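Long-range contacts in probable signal peptide protein (Ralstonia solanacearum, PDB 2QGU), which binds a phospholipid, seen here as a phosphatidylethanolamine, and as an MlaC-family protein probably ferries phospholipids across the periplasm between the two membranes: residues Val137-Asn142 / Leu150-Glu155; Ala29-Thr34 / Lys124-Ala129; Ala44-Asp49 / Ala114-Gln119. The protein carries 13 engineered substitutions. All coordinates share one frame; numbering follows the deposited sequence. Where two conformers were deposited one is given.

Contact 1: Val137-Asn142 / Leu150-Glu155; sequences VRSTVN and LDYRVE. Engineered in segment 150-155: Val-154 (natural residue Met). With PEF (di-palmitoyl-3-sn-phosphatidylethanolamine), chain B.
Arg-138 and Asp-151 face each other across a beta hairpin, formed by strands 134-143 and 146-157 of the antiparallel sheet that belongs to this NTF2-like MlaC fold. They are a non-hydrogen-bonded pair, and their side chains lie alongside each other, pointing the same way. From CB of Arg-138, which rests against Asp-151 OD1 at 3.3 Å, the chain passes CG and CD over the carboxylate, both nearest to OD2, and bends at chi3 (66°). That turn brings NE within 2.9 Å of Asp-151 OD2 in a nearly straight salt-bridge hydrogen bond. At the tip, NH2 stays farther from OD2 (3.7 Å) and has the like-charged NZ of Lys-124 nearby. OD2 lies near the guanidinium plane but is met from above the carboxylate plane, and the two planes stand almost perpendicular (88°). Asp-151 OD1 takes a weak bond from Ser-139 N and is joined through a water to Ser-139 O.

Val-137 and Tyr-152 exchange a pair of backbone hydrogen bonds. The face opposite Arg-138 and Asp-151 carries Val-137, Ser-139, Leu-150 and Tyr-152 and turns toward helix 31-47 and the lipid. On it, Val-137 CG2 packs on CG2 of the engineered Val-154. Leu-150 CD1 touches both Val-141 CG2 (3.6 Å) and, in a direction roughly at right angles, the acyl carbon C34 of the phospholipid, while Tyr-152 sets its CE1 and OH beside the same chain; both residues belong to the lipid pocket. The buried hydroxyl of Ser-139, turned between its backbone N and carbonyl carbon (chi1 82°), donates to Leu-150 O at 2.7 Å, in the carbonyl plane and on a lone pair. On the pocket side, a water donates to that same OG at 2.8 Å and hydrogen-bonds Tyr-152 OH, also at 2.8 Å.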
loop_
_atom_site.group_PDB
_atom_site.type_symbol
_atom_site.label_atom_id
_atom_site.label_comp_id
_atom_site.label_asym_id
_atom_site.label_seq_id
_atom_site.Cartn_x
_atom_site.Cartn_y
_atom_site.Cartn_z
ATOM N N VAL A 137 5.920 -12.066 -3.313
ATOM C CA VAL A 137 5.788 -12.837 -2.076
ATOM C C VAL A 137 4.300 -13.067 -1.839
ATOM O O VAL A 137 3.513 -12.115 -1.843
ATOM C CB VAL A 137 6.413 -12.080 -0.877
ATOM C CG1 VAL A 137 6.104 -12.777 0.450
ATOM C CG2 VAL A 137 7.921 -11.916 -1.074
ATOM N N ARG A 138 3.916 -14.330 -1.663
ATOM C CA ARG A 138 2.507 -14.682 -1.524
ATOM C C ARG A 138 2.201 -15.169 -0.115
ATOM O O ARG A 138 2.995 -15.886 0.496
ATOM C CB ARG A 138 2.109 -15.741 -2.554
ATOM C CG ARG A 138 2.411 -15.348 -4.009
ATOM C CD ARG A 138 1.725 -16.289 -4.991
ATOM N NE ARG A 138 0.272 -16.143 -4.911
ATOM C CZ ARG A 138 -0.607 -17.109 -5.151
ATOM N NH1 ARG A 138 -0.207 -18.335 -5.472
ATOM N NH2 ARG A 138 -1.900 -16.853 -5.035
ATOM N N SER A 139 1.039 -14.779 0.404
ATOM C CA SER A 139 0.681 -15.108 1.778
ATOM C C SER A 139 -0.825 -15.261 1.954
ATOM O O SER A 139 -1.614 -14.840 1.099
ATOM C CB SER A 139 1.212 -14.042 2.748
ATOM O OG SER A 139 0.356 -12.907 2.804
ATOM N N THR A 140 -1.202 -15.872 3.076
ATOM C CA THR A 140 -2.599 -16.039 3.456
ATOM C C THR A 140 -2.760 -15.614 4.908
ATOM O O THR A 140 -2.108 -16.167 5.804
ATOM C CB THR A 140 -3.057 -17.515 3.329
ATOM O OG1 THR A 140 -2.720 -18.042 2.037
ATOM C CG2 THR A 140 -4.557 -17.622 3.547
ATOM N N VAL A 141 -3.619 -14.630 5.135
ATOM C CA VAL A 141 -3.968 -14.189 6.480
ATOM C C VAL A 141 -5.145 -15.038 6.957
ATOM O O VAL A 141 -6.117 -15.222 6.215
ATOM C CB VAL A 141 -4.371 -12.694 6.494
ATOM C CG1 VAL A 141 -4.774 -12.242 7.894
ATOM C CG2 VAL A 141 -3.230 -11.831 5.971
ATOM N N ASN A 142 -5.054 -15.566 8.178
ATOM C CA ASN A 142 -6.220 -16.182 8.800
ATOM C C ASN A 142 -7.078 -15.094 9.438
ATOM O O ASN A 142 -6.723 -14.544 10.480
ATOM C CB ASN A 142 -5.827 -17.223 9.851
ATOM C CG ASN A 142 -7.036 -17.794 10.564
ATOM O OD1 ASN A 142 -8.133 -17.835 10.002
ATOM N ND2 ASN A 142 -6.851 -18.221 11.809
ATOM N N LEU A 150 -2.975 -12.223 0.567
ATOM C CA LEU A 150 -2.248 -10.973 0.372
ATOM C C LEU A 150 -0.937 -11.294 -0.302
ATOM O O LEU A 150 -0.121 -12.023 0.255
ATOM C CB LEU A 150 -1.995 -10.235 1.699
ATOM C CG LEU A 150 -3.197 -9.658 2.462
ATOM C CD1 LEU A 150 -2.722 -8.982 3.747
ATOM C CD2 LEU A 150 -4.024 -8.702 1.604
ATOM N N ASP A 151 -0.744 -10.759 -1.503
ATOM C CA ASP A 151 0.534 -10.918 -2.204
ATOM C C ASP A 151 1.206 -9.559 -2.327
ATOM O O ASP A 151 0.538 -8.528 -2.284
ATOM C CB ASP A 151 0.355 -11.528 -3.596
ATOM C CG ASP A 151 -0.256 -12.920 -3.570
ATOM O OD1 ASP A 151 -0.394 -13.527 -2.485
ATOM O OD2 ASP A 151 -0.580 -13.401 -4.672
ATOM N N TYR A 152 2.525 -9.575 -2.497
ATOM C CA TYR A 152 3.314 -8.350 -2.516
ATOM C C TYR A 152 4.299 -8.371 -3.655
ATOM O O TYR A 152 4.915 -9.404 -3.913
ATOM C CB TYR A 152 4.105 -8.211 -1.211
ATOM C CG TYR A 152 3.247 -8.306 0.016
ATOM C CD1 TYR A 152 2.715 -7.159 0.600
ATOM C CD2 TYR A 152 2.953 -9.544 0.591
ATOM C CE1 TYR A 152 1.915 -7.237 1.725
ATOM C CE2 TYR A 152 2.146 -9.637 1.727
ATOM C CZ TYR A 152 1.628 -8.472 2.285
ATOM O OH TYR A 152 0.826 -8.508 3.406
ATOM N N ARG A 153 4.446 -7.242 -4.341
ATOM C CA ARG A 153 5.565 -7.062 -5.259
ATOM C C ARG A 153 6.695 -6.397 -4.493
ATOM O O ARG A 153 6.479 -5.421 -3.768
ATOM C CB ARG A 153 5.174 -6.241 -6.492
ATOM C CG ARG A 153 4.230 -6.961 -7.433
ATOM C CD ARG A 153 4.336 -6.442 -8.859
ATOM N NE ARG A 153 3.442 -7.177 -9.748
ATOM C CZ ARG A 153 3.748 -8.317 -10.366
ATOM N NH1 ARG A 153 4.946 -8.871 -10.216
ATOM N NH2 ARG A 153 2.851 -8.901 -11.149
ATOM N N VAL A 154 7.896 -6.948 -4.639
ATOM C CA VAL A 154 9.049 -6.493 -3.873
ATOM C C VAL A 154 10.223 -6.291 -4.811
ATOM O O VAL A 154 10.505 -7.140 -5.652
ATOM C CB VAL A 154 9.435 -7.502 -2.744
ATOM C CG1 VAL A 154 10.120 -6.779 -1.606
ATOM C CG2 VAL A 154 8.200 -8.255 -2.214
ATOM N N GLU A 155 10.889 -5.148 -4.678
ATOM C CA GLU A 155 12.034 -4.826 -5.521
ATOM C C GLU A 155 13.269 -4.577 -4.665
ATOM O O GLU A 155 13.191 -3.884 -3.647
ATOM C CB GLU A 155 11.742 -3.600 -6.390
ATOM C CG GLU A 155 12.907 -3.243 -7.317
ATOM C CD GLU A 155 12.751 -1.924 -8.052
ATOM O OE1 GLU A 155 11.780 -1.176 -7.801
ATOM O OE2 GLU A 155 13.635 -1.635 -8.893
HETATM C C2 PEF B . -10.417 -7.528 6.074
HETATM C C1 PEF B . -11.852 -8.052 6.104
HETATM N N PEF B . -17.389 -6.380 7.448
HETATM C C3 PEF B . -9.607 -8.219 7.152
HETATM C C4 PEF B . -15.264 -6.539 6.240
HETATM C C5 PEF B . -16.778 -6.396 6.111
HETATM C C10 PEF B . -9.744 -6.658 4.014
HETATM C C11 PEF B . -8.882 -6.716 2.760
HETATM C C12 PEF B . -7.407 -6.824 3.145
HETATM C C13 PEF B . -6.942 -5.492 3.723
HETATM C C14 PEF B . -5.432 -5.440 3.861
HETATM C C15 PEF B . -5.011 -4.065 4.372
HETATM C C16 PEF B . -3.505 -3.870 4.216
HETATM C C17 PEF B . -3.115 -2.412 4.441
HETATM C C18 PEF B . -3.201 -1.618 3.136
HETATM C C19 PEF B . -2.007 -0.677 2.996
HETATM C C20 PEF B . -2.279 0.655 3.702
HETATM C C21 PEF B . -1.059 1.569 3.626
HETATM C C22 PEF B . -0.943 2.207 2.242
HETATM C C23 PEF B . 0.122 3.302 2.228
HETATM C C24 PEF B . 1.461 2.768 1.724
HETATM C C25 PEF B . 2.615 3.640 2.210
HETATM C C30 PEF B . -7.428 -8.494 7.913
HETATM C C31 PEF B . -6.057 -8.260 8.103
HETATM C C32 PEF B . -5.558 -7.045 7.654
HETATM C C33 PEF B . -4.128 -6.816 8.185
HETATM C C34 PEF B . -3.049 -7.072 7.120
HETATM C C35 PEF B . -1.794 -6.204 7.337
HETATM C C36 PEF B . -1.001 -6.157 6.185
HETATM C C37 PEF B . 0.051 -5.240 6.278
HETATM C C38 PEF B . 0.808 -5.237 5.101
HETATM C C39 PEF B . 1.882 -4.141 5.082
HETATM C C40 PEF B . 2.513 -3.975 3.685
HETATM C C41 PEF B . 1.717 -2.987 2.813
HETATM C C42 PEF B . 2.570 -2.413 1.676
HETATM C C43 PEF B . 1.696 -1.812 0.567
HETATM C C44 PEF B . 2.546 -1.134 -0.515
HETATM C C45 PEF B . 1.673 -0.539 -1.623
HETATM O O4 PEF B . -10.328 -5.610 4.307
HETATM O O5 PEF B . -7.855 -9.573 8.312
HETATM O O2 PEF B . -9.833 -7.781 4.783
HETATM O O3 PEF B . -8.299 -7.614 7.318
HETATM O O1P PEF B . -13.747 -9.619 7.982
HETATM O O2P PEF B . -14.323 -7.315 8.933
HETATM O O3P PEF B . -12.525 -7.516 7.246
HETATM O O4P PEF B . -14.937 -7.894 6.598
HETATM P P PEF B . -13.891 -8.154 7.799
HETATM O O HOH W 1 1.198 -10.951 4.625
HETATM O O HOH W 2 -1.871 -15.740 -1.699
#

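Contact 2: Ala29-Thr34 / Lys124-Ala129; sequences ADAQAT and KPFRAA. Engineered in segment 29-34: Ala-33 (natural residue Thr).
The side-chain amide of Gln-32 meets the phenyl ring of Phe-126 at the ring's edge, with OE1 near the ring plane and the two planes almost perpendicular (87°). OE1 comes within 3.4 Å of Phe-126 CB and 3.6 Å of Phe-126 CD1. One face of the ring carries the backbone N of Ala-128, set off toward the rim, so the loop 124-129 folds back over its own aromatic side chain. The methyl of Ala-31 approaches obliquely, 4.2 Å from Phe-126 CE1.

Both ends of the amide are used. NE2 of Gln-32 donates to Lys-124 O at 3.0 Å, arriving nearly along the C=O axis and tilted only slightly from the amide plane, while a water at OE1 also lies within hydrogen-bonding distance of Pro-125 O. With CG anti to the backbone N (chi1 -170°) and a bend at chi2, the glutamine leaves the helix and slides past Phe-126 in the opposite direction. Its amide thus links the first turn of a helix to a loop with no regular secondary structure.

That first turn has its own cap. Asp-30 occupies the N-cap position, and its OD1 accepts from the backbone N of Ala-33, an engineered residue, at 2.9 Å; Asp-30 O takes bonds from both N and OG1 of Thr-34, on opposite faces of its plane.

This surface contact ties the start of helix 31-47 to the connection between strands 120-123 and 134-143. Ala-31 also rests on Val-135 of strand 134-143 and Trp-161 of strand 160-168, and Gln-32 on Val-137 of strand 134-143.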
loop_
_atom_site.group_PDB
_atom_site.type_symbol
_atom_site.label_atom_id
_atom_site.label_comp_id
_atom_site.label_asym_id
_atom_site.label_seq_id
_atom_site.Cartn_x
_atom_site.Cartn_y
_atom_site.Cartn_z
ATOM N N ALA A 29 18.512 -9.733 4.902
ATOM C CA ALA A 29 17.161 -10.340 4.719
ATOM C C ALA A 29 16.744 -10.332 3.250
ATOM O O ALA A 29 16.951 -9.341 2.539
ATOM C CB ALA A 29 16.125 -9.612 5.575
ATOM N N ASP A 30 16.155 -11.436 2.798
ATOM C CA ASP A 30 15.682 -11.525 1.415
ATOM C C ASP A 30 14.269 -10.937 1.278
ATOM O O ASP A 30 13.744 -10.359 2.235
ATOM C CB ASP A 30 15.789 -12.962 0.869
ATOM C CG ASP A 30 14.968 -13.979 1.656
ATOM O OD1 ASP A 30 14.046 -13.594 2.409
ATOM O OD2 ASP A 30 15.244 -15.194 1.507
ATOM N N ALA A 31 13.660 -11.065 0.105
ATOM C CA ALA A 31 12.354 -10.442 -0.131
ATOM C C ALA A 31 11.284 -10.954 0.825
ATOM O O ALA A 31 10.557 -10.157 1.429
ATOM C CB ALA A 31 11.917 -10.638 -1.570
ATOM N N GLN A 32 11.199 -12.273 0.975
ATOM C CA GLN A 32 10.155 -12.867 1.807
ATOM C C GLN A 32 10.371 -12.545 3.283
ATOM O O GLN A 32 9.408 -12.285 4.009
ATOM C CB GLN A 32 10.042 -14.377 1.556
ATOM C CG GLN A 32 8.811 -15.035 2.202
ATOM C CD GLN A 32 8.091 -16.024 1.273
ATOM O OE1 GLN A 32 7.831 -15.725 0.105
ATOM N NE2 GLN A 32 7.760 -17.200 1.800
ATOM N N ALA A 33 11.631 -12.529 3.716
ATOM C CA ALA A 33 11.959 -12.196 5.109
ATOM C C ALA A 33 11.570 -10.758 5.435
ATOM O O ALA A 33 11.029 -10.480 6.506
ATOM C CB ALA A 33 13.446 -12.424 5.385
ATOM N N THR A 34 11.832 -9.856 4.494
ATOM C CA THR A 34 11.493 -8.444 4.634
ATOM C C THR A 34 9.984 -8.254 4.790
ATOM O O THR A 34 9.521 -7.542 5.690
ATOM C CB THR A 34 12.017 -7.626 3.441
ATOM O OG1 THR A 34 13.444 -7.740 3.387
ATOM C CG2 THR A 34 11.646 -6.152 3.577
ATOM N N LYS A 124 3.304 -18.625 1.505
ATOM C CA LYS A 124 3.419 -19.650 0.484
ATOM C C LYS A 124 4.890 -19.725 0.044
ATOM O O LYS A 124 5.680 -18.823 0.353
ATOM C CB LYS A 124 2.484 -19.328 -0.687
ATOM C CG LYS A 124 1.001 -19.396 -0.306
ATOM C CD LYS A 124 0.122 -18.950 -1.457
ATOM C CE LYS A 124 -1.342 -19.040 -1.056
ATOM N NZ LYS A 124 -2.223 -18.603 -2.174
ATOM N N PRO A 125 5.274 -20.804 -0.659
ATOM C CA PRO A 125 6.671 -20.901 -1.083
ATOM C C PRO A 125 7.112 -19.681 -1.882
ATOM O O PRO A 125 6.350 -19.159 -2.705
ATOM C CB PRO A 125 6.673 -22.137 -1.989
ATOM C CG PRO A 125 5.537 -22.970 -1.480
ATOM C CD PRO A 125 4.488 -21.979 -1.092
ATOM N N PHE A 126 8.336 -19.232 -1.629
ATOM C CA PHE A 126 8.947 -18.204 -2.452
ATOM C C PHE A 126 9.499 -18.870 -3.700
ATOM O O PHE A 126 10.324 -19.785 -3.613
ATOM C CB PHE A 126 10.050 -17.470 -1.699
ATOM C CG PHE A 126 10.663 -16.355 -2.483
ATOM C CD1 PHE A 126 9.946 -15.189 -2.730
ATOM C CD2 PHE A 126 11.943 -16.481 -3.012
ATOM C CE1 PHE A 126 10.501 -14.154 -3.467
ATOM C CE2 PHE A 126 12.511 -15.444 -3.750
ATOM C CZ PHE A 126 11.786 -14.283 -3.977
ATOM N N ARG A 127 9.034 -18.409 -4.858
ATOM C CA ARG A 127 9.258 -19.130 -6.111
ATOM C C ARG A 127 10.265 -18.497 -7.061
ATOM O O ARG A 127 10.692 -19.142 -8.015
ATOM C CB ARG A 127 7.936 -19.365 -6.851
ATOM C CG ARG A 127 6.919 -20.113 -6.031
ATOM C CD ARG A 127 5.808 -20.676 -6.894
ATOM N NE ARG A 127 4.784 -21.317 -6.069
ATOM C CZ ARG A 127 4.858 -22.563 -5.612
ATOM N NH1 ARG A 127 5.898 -23.333 -5.913
ATOM N NH2 ARG A 127 3.872 -23.044 -4.856
ATOM N N ALA A 128 10.623 -17.239 -6.834
ATOM C CA ALA A 128 11.636 -16.589 -7.666
ATOM C C ALA A 128 13.042 -17.075 -7.304
ATOM O O ALA A 128 13.235 -17.760 -6.293
ATOM C CB ALA A 128 11.546 -15.082 -7.524
ATOM N N ALA A 129 14.025 -16.724 -8.130
ATOM C CA ALA A 129 15.413 -17.054 -7.821
ATOM C C ALA A 129 15.969 -16.103 -6.766
ATOM O O ALA A 129 15.531 -14.947 -6.662
ATOM C CB ALA A 129 16.269 -17.007 -9.074
HETATM O O HOH W 3 6.017 -16.294 -1.800
#

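Contact 3: Ala44-Asp49 / Ala114-Gln119; sequences ATIKGD and ANVRNQ. With PEF (di-palmitoyl-3-sn-phosphatidylethanolamine), chain B.
Ile-46 and Val-116 form the close-packed part of this contact: CG2 of Ile-46, anti to its own backbone N, sits 3.8 Å from Val-116 CB, and the two buried side chains cross at about a right angle. The two methyls of Val-116 divide their work. CG1 faces Ile-46 and Lys-47, whereas CG2 turns to the lipid and lies 4.0 Å from its acyl carbon C33, so this one side chain touches both the end of helix 31-47 and the lipid. The buried Gln-119, on the lipid side, accepts from Arg-117 N through OE1, which orients the amide, and its NE2 makes a weak bond to the ester carbonyl oxygen O5 of the lipid (3.3 Å) as well as a bond to Asn-143 OD1.

The solvent side is polar and looser, with Arg-117 and Asn-118 exposed. Here the extended chain of Lys-47 runs across Val-116 and along the loop, with CG, CD and CE each close to Arg-117 O, and ends with NZ donating to Gln-119 O at 2.8 Å, tilted 24° from the carbonyl plane. Arg-117 itself points away from the helix; its NH1 donates to both Ala-114 O (2.8 Å) and Val-116 O (2.9 Å), binding the turn to the end of helix 91-114.

The contact thus joins the C-terminal end of helix 31-47 to the connection between helix 91-114 and strand 120-123, while Ile-46 also packs on Leu-52 of helix 50-53 and Leu-63 of helix 57-67.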
loop_
_atom_site.group_PDB
_atom_site.type_symbol
_atom_site.label_atom_id
_atom_site.label_comp_id
_atom_site.label_asym_id
_atom_site.label_seq_id
_atom_site.Cartn_x
_atom_site.Cartn_y
_atom_site.Cartn_z
ATOM N N ALA A 44 1.656 -6.981 15.319
ATOM C CA ALA A 44 2.014 -6.885 16.741
ATOM C C ALA A 44 1.732 -5.497 17.302
ATOM O O ALA A 44 1.250 -5.363 18.431
ATOM C CB ALA A 44 3.472 -7.248 16.955
ATOM N N THR A 45 2.041 -4.467 16.518
ATOM C CA THR A 45 1.795 -3.088 16.938
ATOM C C THR A 45 0.304 -2.821 17.164
ATOM O O THR A 45 -0.080 -2.272 18.204
ATOM C CB THR A 45 2.393 -2.082 15.933
ATOM O OG1 THR A 45 3.791 -2.348 15.767
ATOM C CG2 THR A 45 2.210 -0.642 16.420
ATOM N N ILE A 46 -0.534 -3.239 16.217
ATOM C CA ILE A 46 -1.986 -3.093 16.368
ATOM C C ILE A 46 -2.492 -3.830 17.614
ATOM O O ILE A 46 -3.255 -3.271 18.411
ATOM C CB ILE A 46 -2.759 -3.584 15.110
ATOM C CG1 ILE A 46 -2.375 -2.757 13.877
ATOM C CG2 ILE A 46 -4.268 -3.509 15.352
ATOM C CD1 ILE A 46 -2.814 -3.374 12.556
ATOM N N LYS A 47 -2.063 -5.077 17.789
ATOM C CA LYS A 47 -2.535 -5.893 18.909
ATOM C C LYS A 47 -2.144 -5.304 20.271
ATOM O O LYS A 47 -2.858 -5.499 21.264
ATOM C CB LYS A 47 -2.053 -7.337 18.765
ATOM C CG LYS A 47 -2.727 -8.097 17.617
ATOM C CD LYS A 47 -2.074 -9.448 17.381
ATOM C CE LYS A 47 -2.518 -10.051 16.055
ATOM N NZ LYS A 47 -1.808 -11.337 15.801
ATOM N N GLY A 48 -1.042 -4.556 20.300
ATOM C CA GLY A 48 -0.563 -3.920 21.530
ATOM C C GLY A 48 -1.107 -2.528 21.830
ATOM O O GLY A 48 -0.801 -1.960 22.882
ATOM N N ASP A 49 -1.915 -1.975 20.924
ATOM C CA ASP A 49 -2.409 -0.599 21.056
ATOM C C ASP A 49 -3.939 -0.535 21.000
ATOM O O ASP A 49 -4.519 -0.519 19.915
ATOM C CB ASP A 49 -1.787 0.304 19.973
ATOM C CG ASP A 49 -2.149 1.787 20.139
ATOM O OD1 ASP A 49 -2.957 2.133 21.026
ATOM O OD2 ASP A 49 -1.615 2.620 19.373
ATOM N N ALA A 114 -7.604 -1.455 12.104
ATOM C CA ALA A 114 -8.075 -1.274 13.481
ATOM C C ALA A 114 -8.810 -2.493 14.023
ATOM O O ALA A 114 -8.809 -2.731 15.232
ATOM C CB ALA A 114 -8.956 -0.049 13.582
ATOM N N ASN A 115 -9.428 -3.259 13.127
ATOM C CA ASN A 115 -10.231 -4.414 13.513
ATOM C C ASN A 115 -9.413 -5.685 13.747
ATOM O O ASN A 115 -9.960 -6.721 14.142
ATOM C CB ASN A 115 -11.347 -4.653 12.490
ATOM C CG ASN A 115 -12.439 -3.601 12.559
ATOM O OD1 ASN A 115 -12.573 -2.878 13.552
ATOM N ND2 ASN A 115 -13.231 -3.514 11.499
ATOM N N VAL A 116 -8.102 -5.606 13.517
ATOM C CA VAL A 116 -7.205 -6.734 13.790
ATOM C C VAL A 116 -7.284 -7.143 15.266
ATOM O O VAL A 116 -7.276 -6.287 16.156
ATOM C CB VAL A 116 -5.745 -6.414 13.371
ATOM C CG1 VAL A 116 -4.741 -7.374 14.021
ATOM C CG2 VAL A 116 -5.617 -6.442 11.843
ATOM N N ARG A 117 -7.390 -8.448 15.511
ATOM C CA ARG A 117 -7.378 -8.984 16.873
ATOM C C ARG A 117 -6.459 -10.200 16.969
ATOM O O ARG A 117 -5.465 -10.181 17.694
ATOM C CB ARG A 117 -8.795 -9.367 17.336
ATOM C CG ARG A 117 -9.804 -8.222 17.426
ATOM C CD ARG A 117 -9.470 -7.227 18.531
ATOM N NE ARG A 117 -10.493 -6.188 18.638
ATOM C CZ ARG A 117 -10.512 -5.064 17.925
ATOM N NH1 ARG A 117 -9.562 -4.808 17.029
ATOM N NH2 ARG A 117 -11.492 -4.188 18.111
ATOM N N ASN A 118 -6.794 -11.253 16.228
ATOM C CA ASN A 118 -6.102 -12.531 16.357
ATOM C C ASN A 118 -5.449 -13.037 15.069
ATOM O O ASN A 118 -4.946 -14.166 15.022
ATOM C CB ASN A 118 -7.060 -13.600 16.896
ATOM C CG ASN A 118 -7.725 -13.199 18.201
ATOM O OD1 ASN A 118 -8.948 -13.259 18.327
ATOM N ND2 ASN A 118 -6.927 -12.777 19.171
ATOM N N GLN A 119 -5.449 -12.203 14.029
ATOM C CA GLN A 119 -4.953 -12.618 12.716
ATOM C C GLN A 119 -3.519 -13.097 12.760
ATOM O O GLN A 119 -2.667 -12.483 13.399
ATOM C CB GLN A 119 -5.055 -11.483 11.698
ATOM C CG GLN A 119 -6.449 -11.257 11.156
ATOM C CD GLN A 119 -7.281 -10.345 12.028
ATOM O OE1 GLN A 119 -6.882 -9.982 13.141
ATOM N NE2 GLN A 119 -8.448 -9.969 11.528
HETATM C C2 PEF B . -10.417 -7.528 6.074
HETATM C C1 PEF B . -11.852 -8.052 6.104
HETATM N N PEF B . -17.389 -6.380 7.448
HETATM C C3 PEF B . -9.607 -8.219 7.152
HETATM C C4 PEF B . -15.264 -6.539 6.240
HETATM C C5 PEF B . -16.778 -6.396 6.111
HETATM C C10 PEF B . -9.744 -6.658 4.014
HETATM C C11 PEF B . -8.882 -6.716 2.760
HETATM C C12 PEF B . -7.407 -6.824 3.145
HETATM C C13 PEF B . -6.942 -5.492 3.723
HETATM C C14 PEF B . -5.432 -5.440 3.861
HETATM C C15 PEF B . -5.011 -4.065 4.372
HETATM C C16 PEF B . -3.505 -3.870 4.216
HETATM C C17 PEF B . -3.115 -2.412 4.441
HETATM C C18 PEF B . -3.201 -1.618 3.136
HETATM C C19 PEF B . -2.007 -0.677 2.996
HETATM C C20 PEF B . -2.279 0.655 3.702
HETATM C C21 PEF B . -1.059 1.569 3.626
HETATM C C22 PEF B . -0.943 2.207 2.242
HETATM C C23 PEF B . 0.122 3.302 2.228
HETATM C C24 PEF B . 1.461 2.768 1.724
HETATM C C25 PEF B . 2.615 3.640 2.210
HETATM C C30 PEF B . -7.428 -8.494 7.913
HETATM C C31 PEF B . -6.057 -8.260 8.103
HETATM C C32 PEF B . -5.558 -7.045 7.654
HETATM C C33 PEF B . -4.128 -6.816 8.185
HETATM C C34 PEF B . -3.049 -7.072 7.120
HETATM C C35 PEF B . -1.794 -6.204 7.337
HETATM C C36 PEF B . -1.001 -6.157 6.185
HETATM C C37 PEF B . 0.051 -5.240 6.278
HETATM C C38 PEF B . 0.808 -5.237 5.101
HETATM C C39 PEF B . 1.882 -4.141 5.082
HETATM C C40 PEF B . 2.513 -3.975 3.685
HETATM C C41 PEF B . 1.717 -2.987 2.813
HETATM C C42 PEF B . 2.570 -2.413 1.676
HETATM C C43 PEF B . 1.696 -1.812 0.567
HETATM C C44 PEF B . 2.546 -1.134 -0.515
HETATM C C45 PEF B . 1.673 -0.539 -1.623
HETATM O O4 PEF B . -10.328 -5.610 4.307
HETATM O O5 PEF B . -7.855 -9.573 8.312
HETATM O O2 PEF B . -9.833 -7.781 4.783
HETATM O O3 PEF B . -8.299 -7.614 7.318
HETATM O O1P PEF B . -13.747 -9.619 7.982
HETATM O O2P PEF B . -14.323 -7.315 8.933
HETATM O O3P PEF B . -12.525 -7.516 7.246
HETATM O O4P PEF B . -14.937 -7.894 6.598
HETATM P P PEF B . -13.891 -8.154 7.799
#

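Contacts 2 and 3 use the two ends of helix 31-47, their centres about 25 Å apart, and contact 3 is nested within the chain loop that contact 2 closes. Contact 1 comes after both in sequence. Its hairpin lies in the sheet packed against that helix, with its centre about 10 Å from contact 2 and about 19 Å from contact 3. It touches both: Arg-138 O lies 2.9 Å from Lys-124 N, and Val-141 packs on Gln-119. Helix 31-47 is thus joined at both ends to the loops flanking edge strand 120-123. Contacts 1 and 3 line the phospholipid pocket, while contact 2 lies away from it.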